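Local coordinates for protein transferrin (Manduca sexta, PDB 6WB6) that carries iron as an insect transferrin, binding a single ferric ion per molecule together with carbonate, at residues A[80-85]-A[235-240]; A[96-101]-A[246-251]; A[104-109]-A[132-137]; A[144-149]-A[597-602]; A[163-168]-A[187-192]. One frame throughout, in Å; residues are numbered along the deposited sequence.

Overall arrangement
From the N terminus, 80-85 opens interaction 1, 96-101 opens interaction 2 and 104-109 opens interaction 3, which closes first, at 132-137. Interaction 4 then starts at 144-149 and interaction 5 spans 163-168 to 187-192. Interaction 1 closes at 235-240 and interaction 2 at 246-251, each loop enclosing interactions 3 and 5. Interactions 1 and 2 cross, and both cross interaction 4, which closes only at 597-602 and encloses interaction 5. The first three and the fifth tie strands and connecting loops together within the N-terminal transferrin repeat, interaction 5 through a disulfide; interaction 4 alone joins it to the second. Interactions 2 and 3 touch, as do 4 and 5.

Interaction 1: A[80-85]-A[235-240]; sequences TDEEPD and GTTPAS
Glu82 meets Thr236 through its backbone and Thr237 through the end of its side chain. The amide N of Thr236 gives a hydrogen bond to Glu82 O at 2.8 Å. Gly235 CA lies 3.0 Å from that same Glu82 O in a CH···O contact. At this spot, with positive phi, a beta carbon would run into the carbonyl, which suits glycine. Thr236 reaches back with both branches: OG1 comes 3.2 Å from Glu82 CA, while CG2 rests against Asp81 O, also at 3.2 Å.

These are two surface loops of the N-terminal lobe. Segment 80-85 links strand 72-79 of one sheet to strand 90-97 of another, the latter carrying the iron ligand Tyr90; 235-240 follows helix 223-229.

The Glu82 side chain, with CG turned anti to the amide nitrogen (chi1 -170°) and the rest extended, runs out to Thr237. Its OE2 is modelled 2.3 Å from Thr237 OG1, too short to be trusted in detail, though the hydroxyl is placed to donate to the carboxylate. Lys228 makes a salt bridge to the same OE2. Within 80-85, Thr80 OG1 accepts from Glu83 N, an ST motif.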
# COMPACT_ATOMS: atom_id res chain seq x y z
N THR A 80 16.03 15.04 17.19
CA THR A 80 16.82 15.82 16.26
C THR A 80 17.91 16.55 17.03
O THR A 80 17.79 16.79 18.23
CB THR A 80 15.98 16.85 15.51
OG1 THR A 80 15.30 17.65 16.48
CG2 THR A 80 14.98 16.18 14.56
N ASP A 81 18.98 16.90 16.31
CA ASP A 81 20.00 17.77 16.89
C ASP A 81 19.46 19.18 17.09
O ASP A 81 19.90 19.88 17.99
CB ASP A 81 21.24 17.75 16.01
CG ASP A 81 22.05 16.46 16.20
OD1 ASP A 81 22.34 16.10 17.35
OD2 ASP A 81 22.38 15.81 15.20
N GLU A 82 18.46 19.56 16.28
CA GLU A 82 17.81 20.85 16.44
C GLU A 82 16.99 20.90 17.72
O GLU A 82 16.94 21.94 18.39
CB GLU A 82 16.93 21.13 15.22
CG GLU A 82 16.39 22.52 15.14
CD GLU A 82 15.78 22.80 13.79
OE1 GLU A 82 15.54 21.82 13.04
OE2 GLU A 82 15.55 23.99 13.46
N GLU A 83 16.35 19.79 18.09
CA GLU A 83 15.50 19.72 19.28
C GLU A 83 15.87 18.52 20.16
O GLU A 83 15.02 17.67 20.46
CB GLU A 83 14.03 19.67 18.87
CG GLU A 83 13.53 20.94 18.20
CD GLU A 83 12.07 20.84 17.81
OE1 GLU A 83 11.79 20.32 16.71
OE2 GLU A 83 11.21 21.23 18.62
N PRO A 84 17.11 18.45 20.63
CA PRO A 84 17.54 17.26 21.39
C PRO A 84 16.79 17.09 22.70
O PRO A 84 16.72 15.96 23.22
CB PRO A 84 19.03 17.52 21.63
CG PRO A 84 19.16 19.03 21.60
CD PRO A 84 18.11 19.53 20.63
N ASP A 85 16.23 18.16 23.25
CA ASP A 85 15.56 18.12 24.54
C ASP A 85 14.04 18.19 24.46
O ASP A 85 13.38 18.16 25.50
CB ASP A 85 16.11 19.27 25.40
CG ASP A 85 17.58 19.07 25.75
OD1 ASP A 85 17.89 17.97 26.26
OD2 ASP A 85 18.41 19.97 25.50
N GLY A 235 14.73 25.42 19.35
CA GLY A 235 15.78 24.46 19.63
C GLY A 235 17.15 25.11 19.47
O GLY A 235 17.39 26.22 19.96
N THR A 236 18.05 24.44 18.75
CA THR A 236 19.37 24.97 18.44
C THR A 236 19.34 26.01 17.33
O THR A 236 20.38 26.61 17.03
CB THR A 236 20.32 23.85 18.01
OG1 THR A 236 19.83 23.26 16.80
CG2 THR A 236 20.47 22.79 19.10
N THR A 237 18.22 26.21 16.72
CA THR A 237 18.17 27.13 15.60
C THR A 237 17.91 28.53 16.11
O THR A 237 16.97 28.73 16.89
CB THR A 237 17.08 26.75 14.61
OG1 THR A 237 17.27 25.39 14.20
CG2 THR A 237 17.14 27.69 13.39
N PRO A 238 18.74 29.50 15.73
CA PRO A 238 18.60 30.86 16.23
C PRO A 238 17.53 31.62 15.46
O PRO A 238 16.96 31.15 14.46
CB PRO A 238 19.99 31.45 15.97
CG PRO A 238 20.40 30.78 14.73
CD PRO A 238 19.93 29.37 14.86
N ALA A 239 17.28 32.84 15.93
CA ALA A 239 16.36 33.72 15.24
C ALA A 239 16.84 33.95 13.82
O ALA A 239 18.03 33.89 13.52
CB ALA A 239 16.23 35.04 16.00
N SER A 240 15.88 34.20 12.94
CA SER A 240 16.08 34.36 11.51
C SER A 240 15.33 35.59 11.03
O SER A 240 14.29 35.95 11.59
CB SER A 240 15.60 33.11 10.76
OG SER A 240 16.55 32.70 9.80

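Interaction 2: A[96-101]-A[246-251]; sequences VHKDLP and PEEFRY
Lys98 turns CG in between its backbone N and carbonyl carbon (chi1 70°) and runs extended from there, while Arg250 bends at chi2 (-85°); the two side chains meet obliquely, with Lys98 CB 3.7 Å above one face of the guanidinium, offset toward its rim. Across from them, His97 and Phe249 share a similar first torsion and lie side by side, pointing the same way. Their rings are oblique, and His97 CD2 comes 3.5 Å from Phe249 CE2.

The framework is an antiparallel pairing of strands 90-97 and 249-252 in the mixed sheet of the N-terminal lobe. Val96 and Arg250 form a hydrogen-bonded pair: Val96 N reaches Arg250 O at 2.9 Å, almost straight, and Arg250 N returns to Val96 O. His97 and Phe249 are the adjoining non-hydrogen-bonded pair. Where the first strand leaves in a type I turn, Lys98 N still donates to Glu248 O at 2.8 Å.

Arg250 NH1 turns back to its own segment, bonding to Glu247 O at 2.6 Å and to Phe249 O. A leucine at Arg250 would probably leave those two carbonyls without the NH1 donor they share and the Lys98 chain without its flat support. Water 1 accepts from Arg250 NH2 at 2.8 Å and donates to Glu247 O. Lys98 NZ and Glu248 OE2 form a long salt bridge of 3.7 Å.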
# COMPACT_ATOMS: atom_id res chain seq x y z
N VAL A 96 -4.21 31.05 14.01
CA VAL A 96 -5.24 31.96 13.53
C VAL A 96 -4.68 33.38 13.49
O VAL A 96 -3.63 33.68 14.06
CB VAL A 96 -6.49 31.93 14.43
CG1 VAL A 96 -7.15 30.59 14.36
CG2 VAL A 96 -6.12 32.26 15.87
N HIS A 97 -5.41 34.26 12.79
CA HIS A 97 -5.13 35.69 12.85
C HIS A 97 -5.53 36.20 14.22
O HIS A 97 -6.51 35.74 14.78
CB HIS A 97 -5.90 36.45 11.76
CG HIS A 97 -5.45 36.14 10.37
ND1 HIS A 97 -5.98 35.11 9.62
CD2 HIS A 97 -4.52 36.73 9.58
CE1 HIS A 97 -5.39 35.07 8.44
NE2 HIS A 97 -4.50 36.04 8.39
N LYS A 98 -4.75 37.15 14.76
CA LYS A 98 -5.00 37.60 16.13
C LYS A 98 -6.41 38.13 16.32
O LYS A 98 -7.00 37.97 17.40
CB LYS A 98 -3.98 38.67 16.53
CG LYS A 98 -4.14 40.01 15.84
CD LYS A 98 -3.43 41.10 16.66
CE LYS A 98 -3.39 42.44 15.93
NZ LYS A 98 -2.70 43.48 16.75
N ASP A 99 -6.97 38.77 15.30
CA ASP A 99 -8.29 39.37 15.35
C ASP A 99 -9.43 38.42 14.99
O ASP A 99 -10.59 38.83 14.99
CB ASP A 99 -8.32 40.59 14.43
CG ASP A 99 -7.38 41.69 14.90
OD1 ASP A 99 -7.33 41.95 16.12
OD2 ASP A 99 -6.70 42.29 14.04
N LEU A 100 -9.15 37.16 14.70
CA LEU A 100 -10.24 36.23 14.45
C LEU A 100 -11.19 36.19 15.65
O LEU A 100 -10.76 35.81 16.75
CB LEU A 100 -9.73 34.83 14.16
CG LEU A 100 -10.79 33.71 13.99
CD1 LEU A 100 -11.47 33.75 12.64
CD2 LEU A 100 -10.14 32.34 14.20
N PRO A 101 -12.47 36.53 15.48
CA PRO A 101 -13.40 36.42 16.59
C PRO A 101 -13.65 34.96 16.92
O PRO A 101 -14.36 34.26 16.19
CB PRO A 101 -14.65 37.13 16.07
CG PRO A 101 -14.60 36.92 14.62
CD PRO A 101 -13.17 36.83 14.22
N PRO A 246 4.82 37.87 14.04
CA PRO A 246 4.04 36.93 14.87
C PRO A 246 2.94 37.58 15.67
O PRO A 246 1.99 36.89 16.06
CB PRO A 246 5.09 36.33 15.81
CG PRO A 246 6.17 37.37 15.85
CD PRO A 246 6.22 37.94 14.48
N GLU A 247 3.08 38.87 15.99
CA GLU A 247 2.07 39.56 16.79
C GLU A 247 0.72 39.59 16.09
O GLU A 247 -0.31 39.74 16.75
CB GLU A 247 2.54 40.99 17.07
CG GLU A 247 3.60 41.07 18.15
CD GLU A 247 4.20 42.46 18.31
OE1 GLU A 247 3.87 43.36 17.50
OE2 GLU A 247 4.99 42.65 19.25
N GLU A 248 0.71 39.48 14.77
CA GLU A 248 -0.54 39.44 14.02
C GLU A 248 -1.23 38.08 14.08
O GLU A 248 -2.35 37.96 13.60
CB GLU A 248 -0.28 39.81 12.56
CG GLU A 248 0.19 41.28 12.39
CD GLU A 248 -0.68 42.23 13.20
OE1 GLU A 248 -1.91 42.21 12.98
OE2 GLU A 248 -0.14 42.94 14.08
N PHE A 249 -0.60 37.08 14.69
CA PHE A 249 -1.11 35.72 14.70
C PHE A 249 -1.06 35.17 16.11
O PHE A 249 -0.40 35.73 16.99
CB PHE A 249 -0.31 34.81 13.75
CG PHE A 249 -0.36 35.27 12.35
CD1 PHE A 249 0.51 36.24 11.89
CD2 PHE A 249 -1.34 34.78 11.50
CE1 PHE A 249 0.45 36.68 10.61
CE2 PHE A 249 -1.41 35.23 10.21
CZ PHE A 249 -0.52 36.20 9.76
N ARG A 250 -1.78 34.08 16.31
CA ARG A 250 -1.91 33.47 17.62
C ARG A 250 -2.13 31.97 17.46
O ARG A 250 -2.72 31.51 16.48
CB ARG A 250 -3.09 34.06 18.41
CG ARG A 250 -3.02 35.57 18.67
CD ARG A 250 -2.20 35.92 19.90
NE ARG A 250 -2.37 37.33 20.26
CZ ARG A 250 -1.76 38.35 19.66
NH1 ARG A 250 -0.91 38.14 18.67
NH2 ARG A 250 -1.99 39.59 20.06
N TYR A 251 -1.65 31.21 18.43
CA TYR A 251 -2.14 29.85 18.55
C TYR A 251 -3.54 29.93 19.12
O TYR A 251 -3.84 30.78 19.96
CB TYR A 251 -1.26 29.01 19.47
CG TYR A 251 0.17 28.89 19.08
CD1 TYR A 251 0.55 28.25 17.91
CD2 TYR A 251 1.16 29.35 19.92
CE1 TYR A 251 1.89 28.13 17.58
CE2 TYR A 251 2.48 29.23 19.61
CZ TYR A 251 2.85 28.62 18.44
OH TYR A 251 4.19 28.51 18.16
O HOH W 1 -0.83 41.84 18.97

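Interaction 3: A[104-109]-A[132-137]; sequences NLDQLK and MKRAVF
Asn104 OD1 takes two donors, one from its own segment and one from across the contact: Asp106 N donates to it at 2.8 Å, in the amide plane on a lone pair, and Arg134 NH2 adds a weak bond at 3.3 Å. The first of these makes an Asx turn at the start of the 3-10 segment 105-108. The amide and guanidinium planes stand 74° apart, so the second bond is not a flat pairing.

The firm link is the salt bridge. Arg134 NE points at Asp106 OD1 at 2.6 Å, the N-H nearly straight at 175°, with the oxygen in the guanidinium plane and met nearly along its C-O bond. Only NE forms the bond to the carboxylate across these segments, and the carboxylate is turned steeply to the guanidinium. Bending at chi3 (82°) swings the Arg134 head across Leu105, whose CB lies 3.7 Å over the centre of one face. A methionine in place of Arg134 would probably leave the Asp106 carboxylate without its charged mate and Asn104 OD1 with one donor fewer.

Val136, in the type I turn 134-137, packs beside this pair: CG1 is 3.5 Å from Asp106 OD1, and CG2 meets the aliphatic chain of Lys109, CD at 3.6 Å. The contact joins the loop before strand 112-114 to the loop that leaves helix 121-131, within the N-terminal lobe, with Leu105 also touching Trp268. The arginine would probably favour the ionised form of the Asp106 carboxylate, and Leu105 may shield one face of the guanidinium from water.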
# COMPACT_ATOMS: atom_id res chain seq x y z
N ASN A 104 -13.81 29.56 21.32
CA ASN A 104 -14.19 28.16 21.53
C ASN A 104 -13.88 27.40 20.24
O ASN A 104 -14.09 27.92 19.15
CB ASN A 104 -15.68 28.05 21.88
CG ASN A 104 -16.08 26.64 22.34
OD1 ASN A 104 -16.05 25.68 21.57
ND2 ASN A 104 -16.48 26.53 23.61
N LEU A 105 -13.39 26.16 20.36
CA LEU A 105 -13.04 25.44 19.14
C LEU A 105 -14.26 25.06 18.31
O LEU A 105 -14.11 24.71 17.14
CB LEU A 105 -12.22 24.18 19.42
CG LEU A 105 -10.93 24.33 20.21
CD1 LEU A 105 -10.27 22.98 20.27
CD2 LEU A 105 -10.01 25.35 19.60
N ASP A 106 -15.47 25.12 18.89
CA ASP A 106 -16.67 24.95 18.07
C ASP A 106 -16.73 25.99 16.96
O ASP A 106 -17.31 25.74 15.91
CB ASP A 106 -17.91 25.05 18.95
CG ASP A 106 -18.11 23.83 19.81
OD1 ASP A 106 -17.26 22.92 19.74
OD2 ASP A 106 -19.11 23.78 20.56
N GLN A 107 -16.14 27.14 17.18
CA GLN A 107 -16.17 28.24 16.24
C GLN A 107 -15.16 28.08 15.12
O GLN A 107 -15.03 28.99 14.29
CB GLN A 107 -15.96 29.54 16.99
CG GLN A 107 -17.17 29.87 17.88
CD GLN A 107 -16.83 30.75 19.05
OE1 GLN A 107 -15.91 31.56 18.97
NE2 GLN A 107 -17.56 30.59 20.14
N LEU A 108 -14.46 26.95 15.05
CA LEU A 108 -13.70 26.66 13.85
C LEU A 108 -14.62 26.34 12.69
O LEU A 108 -14.20 26.39 11.53
CB LEU A 108 -12.72 25.50 14.09
CG LEU A 108 -11.52 25.87 14.99
CD1 LEU A 108 -10.63 24.67 15.24
CD2 LEU A 108 -10.70 27.04 14.40
N LYS A 109 -15.89 26.07 13.00
CA LYS A 109 -16.87 25.74 11.97
C LYS A 109 -17.05 26.92 11.04
O LYS A 109 -17.12 28.07 11.48
CB LYS A 109 -18.23 25.39 12.60
CG LYS A 109 -19.34 25.09 11.55
CD LYS A 109 -20.69 24.84 12.23
CE LYS A 109 -21.49 23.64 11.63
NZ LYS A 109 -21.80 23.77 10.17
N MET A 132 -13.65 15.72 16.08
CA MET A 132 -14.72 14.75 16.07
C MET A 132 -15.30 14.51 17.45
O MET A 132 -16.38 13.92 17.56
CB MET A 132 -14.23 13.42 15.49
CG MET A 132 -13.27 12.65 16.40
SD MET A 132 -12.91 11.04 15.72
CE MET A 132 -14.49 10.28 16.06
N LYS A 133 -14.59 14.90 18.50
CA LYS A 133 -15.15 14.86 19.83
C LYS A 133 -16.15 15.97 20.08
O LYS A 133 -16.64 16.09 21.21
CB LYS A 133 -14.04 14.98 20.87
CG LYS A 133 -12.90 14.01 20.73
CD LYS A 133 -12.02 14.13 21.93
CE LYS A 133 -10.77 13.32 21.76
NZ LYS A 133 -9.64 14.05 22.37
N ARG A 134 -16.44 16.81 19.10
CA ARG A 134 -17.25 18.00 19.32
C ARG A 134 -18.56 17.83 18.59
O ARG A 134 -18.58 17.49 17.40
CB ARG A 134 -16.52 19.26 18.85
CG ARG A 134 -15.12 19.34 19.36
CD ARG A 134 -14.56 20.70 19.12
NE ARG A 134 -15.00 21.63 20.15
CZ ARG A 134 -14.36 21.82 21.30
NH1 ARG A 134 -13.27 21.12 21.57
NH2 ARG A 134 -14.83 22.70 22.19
N ALA A 135 -19.66 18.07 19.30
CA ALA A 135 -20.98 17.86 18.72
C ALA A 135 -21.17 18.65 17.43
O ALA A 135 -21.90 18.22 16.53
CB ALA A 135 -22.06 18.22 19.73
N VAL A 136 -20.53 19.82 17.33
CA VAL A 136 -20.73 20.66 16.15
C VAL A 136 -20.13 20.01 14.91
O VAL A 136 -20.57 20.28 13.78
CB VAL A 136 -20.16 22.05 16.47
CG1 VAL A 136 -18.68 21.98 16.66
CG2 VAL A 136 -20.50 23.06 15.39
N PHE A 137 -19.17 19.11 15.09
CA PHE A 137 -18.47 18.49 13.96
C PHE A 137 -19.34 17.43 13.30
O PHE A 137 -19.92 16.59 14.00
CB PHE A 137 -17.14 17.86 14.42
CG PHE A 137 -16.20 17.59 13.30
CD1 PHE A 137 -15.46 18.64 12.72
CD2 PHE A 137 -16.06 16.31 12.79
CE1 PHE A 137 -14.62 18.41 11.66
CE2 PHE A 137 -15.21 16.06 11.73
CZ PHE A 137 -14.48 17.12 11.16

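Interaction 4: A[144-149]-A[597-602]; sequences SISPKE and DVSIAH
Ser146, the N-cap of helix 147-158, presses against Ser599 in the first turn of helix 597-611, so that this contact joins the two lobes of the transferrin, the first segment belonging to the N-terminal repeat and the second to the C-terminal one. The two helix starts meet closely, and the polar atoms do not pair across the seam.

Ser146 has OG tucked between its backbone N and carbonyl carbon (chi1 67°), the rotamer that lets it accept from Glu149 N at 3.2 Å in a straight capping bond. With OG turned to the cap, it is CA and CB that Ser599 OG meets. Ser599 places that OG anti to its carbonyl carbon (chi1 -80°), 3.0 Å from both Ser146 CA and Ser146 CB, an approach tighter than usual. Ser599 OG itself is hydrogen-bonded to a residue outside the two segments.

Further along, Lys148 sets CG anti to its backbone N, then folds at chi2 (54°) and again at chi3, and lays its aliphatic part obliquely beside the His602 ring before leading its amine away to Glu151, in a salt bridge, and to Asn119. Trp178 of helix 172-181 touches both Lys148 and Val598. Val598 completes the seam with CG1, which lies 4.0 Å from Ser146 OG.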
# COMPACT_ATOMS: atom_id res chain seq x y z
N SER A 144 -23.29 4.49 3.68
CA SER A 144 -23.38 4.41 2.23
C SER A 144 -22.02 4.67 1.58
O SER A 144 -21.82 4.28 0.42
CB SER A 144 -24.45 5.37 1.69
OG SER A 144 -24.46 6.61 2.39
N ILE A 145 -21.07 5.27 2.30
CA ILE A 145 -19.75 5.56 1.75
C ILE A 145 -18.68 5.03 2.70
O ILE A 145 -18.95 4.59 3.82
CB ILE A 145 -19.55 7.06 1.49
CG1 ILE A 145 -19.73 7.84 2.80
CG2 ILE A 145 -20.53 7.56 0.44
CD1 ILE A 145 -19.55 9.38 2.63
N SER A 146 -17.44 5.08 2.22
CA SER A 146 -16.31 4.58 2.98
C SER A 146 -15.92 5.52 4.11
O SER A 146 -16.26 6.71 4.11
CB SER A 146 -15.11 4.42 2.07
OG SER A 146 -14.71 5.71 1.66
N PRO A 147 -15.16 5.01 5.10
CA PRO A 147 -14.61 5.90 6.13
C PRO A 147 -13.79 7.06 5.59
O PRO A 147 -13.87 8.16 6.15
CB PRO A 147 -13.76 4.95 6.97
CG PRO A 147 -14.50 3.63 6.88
CD PRO A 147 -15.04 3.59 5.47
N LYS A 148 -12.96 6.86 4.56
CA LYS A 148 -12.19 7.97 4.04
C LYS A 148 -13.13 9.04 3.49
O LYS A 148 -12.95 10.24 3.75
CB LYS A 148 -11.21 7.49 2.97
CG LYS A 148 -10.21 8.56 2.51
CD LYS A 148 -9.42 9.20 3.66
CE LYS A 148 -8.72 8.13 4.56
NZ LYS A 148 -8.03 8.74 5.72
N GLU A 149 -14.16 8.62 2.75
CA GLU A 149 -15.10 9.62 2.24
C GLU A 149 -15.86 10.29 3.36
O GLU A 149 -16.15 11.49 3.28
CB GLU A 149 -16.08 9.01 1.25
CG GLU A 149 -16.78 10.13 0.48
CD GLU A 149 -17.68 9.67 -0.65
OE1 GLU A 149 -17.73 8.47 -0.93
OE2 GLU A 149 -18.31 10.54 -1.29
N ASP A 597 -17.35 -0.90 -3.63
CA ASP A 597 -16.03 -1.28 -4.12
C ASP A 597 -14.94 -0.38 -3.53
O ASP A 597 -13.85 -0.85 -3.18
CB ASP A 597 -16.01 -1.28 -5.64
CG ASP A 597 -16.80 -2.45 -6.23
OD1 ASP A 597 -17.36 -3.21 -5.43
OD2 ASP A 597 -16.88 -2.61 -7.47
N VAL A 598 -15.23 0.91 -3.38
CA VAL A 598 -14.28 1.83 -2.75
C VAL A 598 -13.98 1.38 -1.32
O VAL A 598 -12.82 1.21 -0.93
CB VAL A 598 -14.82 3.27 -2.83
CG1 VAL A 598 -14.01 4.22 -1.98
CG2 VAL A 598 -14.84 3.72 -4.31
N SER A 599 -15.03 1.12 -0.54
CA SER A 599 -14.81 0.68 0.83
C SER A 599 -14.02 -0.62 0.91
O SER A 599 -13.23 -0.81 1.84
CB SER A 599 -16.16 0.54 1.54
OG SER A 599 -16.63 1.80 1.96
N ILE A 600 -14.17 -1.50 -0.08
CA ILE A 600 -13.51 -2.80 -0.04
C ILE A 600 -12.06 -2.70 -0.51
O ILE A 600 -11.15 -3.31 0.06
CB ILE A 600 -14.31 -3.81 -0.89
CG1 ILE A 600 -15.61 -4.16 -0.15
CG2 ILE A 600 -13.47 -5.04 -1.19
CD1 ILE A 600 -16.42 -5.23 -0.83
N ALA A 601 -11.85 -1.96 -1.59
CA ALA A 601 -10.51 -1.81 -2.12
C ALA A 601 -9.64 -0.94 -1.23
O ALA A 601 -8.43 -1.08 -1.25
CB ALA A 601 -10.58 -1.20 -3.53
N HIS A 602 -10.24 -0.04 -0.45
CA HIS A 602 -9.44 1.02 0.14
C HIS A 602 -8.30 0.45 0.99
O HIS A 602 -7.12 0.74 0.77
CB HIS A 602 -10.31 1.97 0.97
CG HIS A 602 -9.53 3.10 1.54
ND1 HIS A 602 -8.93 3.04 2.78
CD2 HIS A 602 -9.21 4.31 1.02
CE1 HIS A 602 -8.29 4.17 3.01
NE2 HIS A 602 -8.45 4.96 1.96

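Interaction 5: A[163-168]-A[187-192]; sequences CIVGKW and SMCEHP
Beside the disulfide that joins Cys163 to Cys189, the indole of Trp168 is held by its edge: NE1 donates to Ile164 O at 2.7 Å, the oxygen lying in the ring plane. Lys179 makes a cation-pi contact with this ring, and Leu152 and Trp178 of neighbouring helices pack on the same side chain. The bond closes a short loop within 163-168, from the indole back to the carbonyl of Ile164.

The disulfide fastens the chain at strand 161-163, which pairs in parallel with strand 112-114 in the mixed sheet of the N-terminal lobe, to the loop that follows helix 172-181, so helix 172-181 lies within the covalent loop that the disulfide closes. Cys163 carries SG anti to its backbone N (chi1 178°), while Cys189 sets its own anti to the carbonyl carbon; Cys163 SG and Cys189 SG are 2.0 Å apart, and the bridge between them twists to a chi3 of 108°. Both cysteines are buried.

Side chains pack around the bridge. Met188 CB sits 3.8 Å from Cys163 CB before its chain folds away, and Met188 O receives a hydrogen bond from Asn214. Gly166 has backbone angles that suit glycine, and Gly166 O accepts a hydrogen bond from Lys179 NZ.

The carbonate pocket is near: the Val165 side chain lies about 6 Å from that of Arg120, which lines it, and the backbone of Val165 is hydrogen-bonded to the backbone of Val118. Val165 closes the contact with CG1, which touches Cys189 SG at 3.5 Å.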
# COMPACT_ATOMS: atom_id res chain seq x y z
N CYS A 163 -7.56 23.76 2.21
CA CYS A 163 -6.56 23.21 1.32
C CYS A 163 -6.06 21.90 1.90
O CYS A 163 -5.29 21.90 2.87
CB CYS A 163 -5.37 24.16 1.10
SG CYS A 163 -4.16 23.39 0.03
N ILE A 164 -6.46 20.78 1.29
CA ILE A 164 -6.03 19.47 1.78
C ILE A 164 -5.56 18.62 0.61
O ILE A 164 -6.32 17.79 0.09
CB ILE A 164 -7.13 18.75 2.58
CG1 ILE A 164 -7.60 19.61 3.75
CG2 ILE A 164 -6.55 17.47 3.19
CD1 ILE A 164 -8.72 18.92 4.60
N VAL A 165 -4.30 18.80 0.22
CA VAL A 165 -3.76 18.18 -0.99
C VAL A 165 -3.34 16.74 -0.72
O VAL A 165 -3.25 16.29 0.43
CB VAL A 165 -2.57 18.97 -1.56
CG1 VAL A 165 -2.88 20.42 -1.65
CG2 VAL A 165 -1.32 18.80 -0.73
N GLY A 166 -3.05 16.03 -1.79
CA GLY A 166 -2.44 14.72 -1.68
C GLY A 166 -3.37 13.64 -2.20
O GLY A 166 -4.42 13.91 -2.79
N LYS A 167 -2.98 12.40 -1.94
CA LYS A 167 -3.72 11.23 -2.43
C LYS A 167 -4.78 10.87 -1.39
O LYS A 167 -4.49 10.21 -0.39
CB LYS A 167 -2.77 10.08 -2.71
CG LYS A 167 -1.71 10.36 -3.76
CD LYS A 167 -2.21 11.24 -4.89
CE LYS A 167 -1.49 10.97 -6.22
NZ LYS A 167 -0.17 11.64 -6.31
N TRP A 168 -6.00 11.34 -1.61
CA TRP A 168 -7.11 11.04 -0.71
C TRP A 168 -7.51 9.57 -0.79
O TRP A 168 -7.93 8.97 0.21
CB TRP A 168 -8.31 11.90 -1.08
CG TRP A 168 -8.13 13.35 -1.00
CD1 TRP A 168 -6.99 14.04 -0.68
CD2 TRP A 168 -9.14 14.32 -1.28
NE1 TRP A 168 -7.24 15.39 -0.73
CE2 TRP A 168 -8.55 15.59 -1.09
CE3 TRP A 168 -10.49 14.23 -1.64
CZ2 TRP A 168 -9.28 16.77 -1.28
CZ3 TRP A 168 -11.20 15.37 -1.84
CH2 TRP A 168 -10.60 16.64 -1.64
N SER A 187 -9.89 24.51 -2.46
CA SER A 187 -10.12 25.87 -2.94
C SER A 187 -9.14 26.88 -2.36
O SER A 187 -8.94 27.94 -2.95
CB SER A 187 -11.54 26.35 -2.60
OG SER A 187 -12.46 25.35 -2.92
N MET A 188 -8.57 26.57 -1.20
CA MET A 188 -7.55 27.40 -0.59
C MET A 188 -6.14 27.08 -1.10
O MET A 188 -5.19 27.80 -0.75
CB MET A 188 -7.59 27.23 0.92
CG MET A 188 -8.90 27.66 1.58
SD MET A 188 -9.42 29.35 1.14
CE MET A 188 -8.18 30.31 2.00
N CYS A 189 -5.98 26.05 -1.92
CA CYS A 189 -4.65 25.66 -2.36
C CYS A 189 -4.13 26.57 -3.47
O CYS A 189 -4.88 27.28 -4.15
CB CYS A 189 -4.65 24.24 -2.89
SG CYS A 189 -5.23 23.07 -1.66
N GLU A 190 -2.82 26.49 -3.69
CA GLU A 190 -2.21 27.27 -4.75
C GLU A 190 -2.77 26.86 -6.09
O GLU A 190 -3.02 27.71 -6.94
CB GLU A 190 -0.69 27.12 -4.74
CG GLU A 190 -0.03 27.89 -5.86
CD GLU A 190 1.43 27.57 -6.05
OE1 GLU A 190 1.89 26.44 -5.68
OE2 GLU A 190 2.14 28.45 -6.57
N HIS A 191 -2.96 25.56 -6.30
CA HIS A 191 -3.53 25.06 -7.55
C HIS A 191 -4.68 24.13 -7.23
O HIS A 191 -4.48 22.92 -7.02
CB HIS A 191 -2.44 24.44 -8.43
CG HIS A 191 -1.62 25.49 -9.12
ND1 HIS A 191 -0.59 26.15 -8.49
CD2 HIS A 191 -1.73 26.05 -10.35
CE1 HIS A 191 -0.07 27.05 -9.31
NE2 HIS A 191 -0.75 27.00 -10.45
N PRO A 192 -5.91 24.66 -7.18
CA PRO A 192 -7.04 23.86 -6.68
C PRO A 192 -7.43 22.70 -7.57
O PRO A 192 -7.85 21.66 -7.06
CB PRO A 192 -8.16 24.88 -6.58
CG PRO A 192 -7.43 26.21 -6.36
CD PRO A 192 -6.27 26.10 -7.26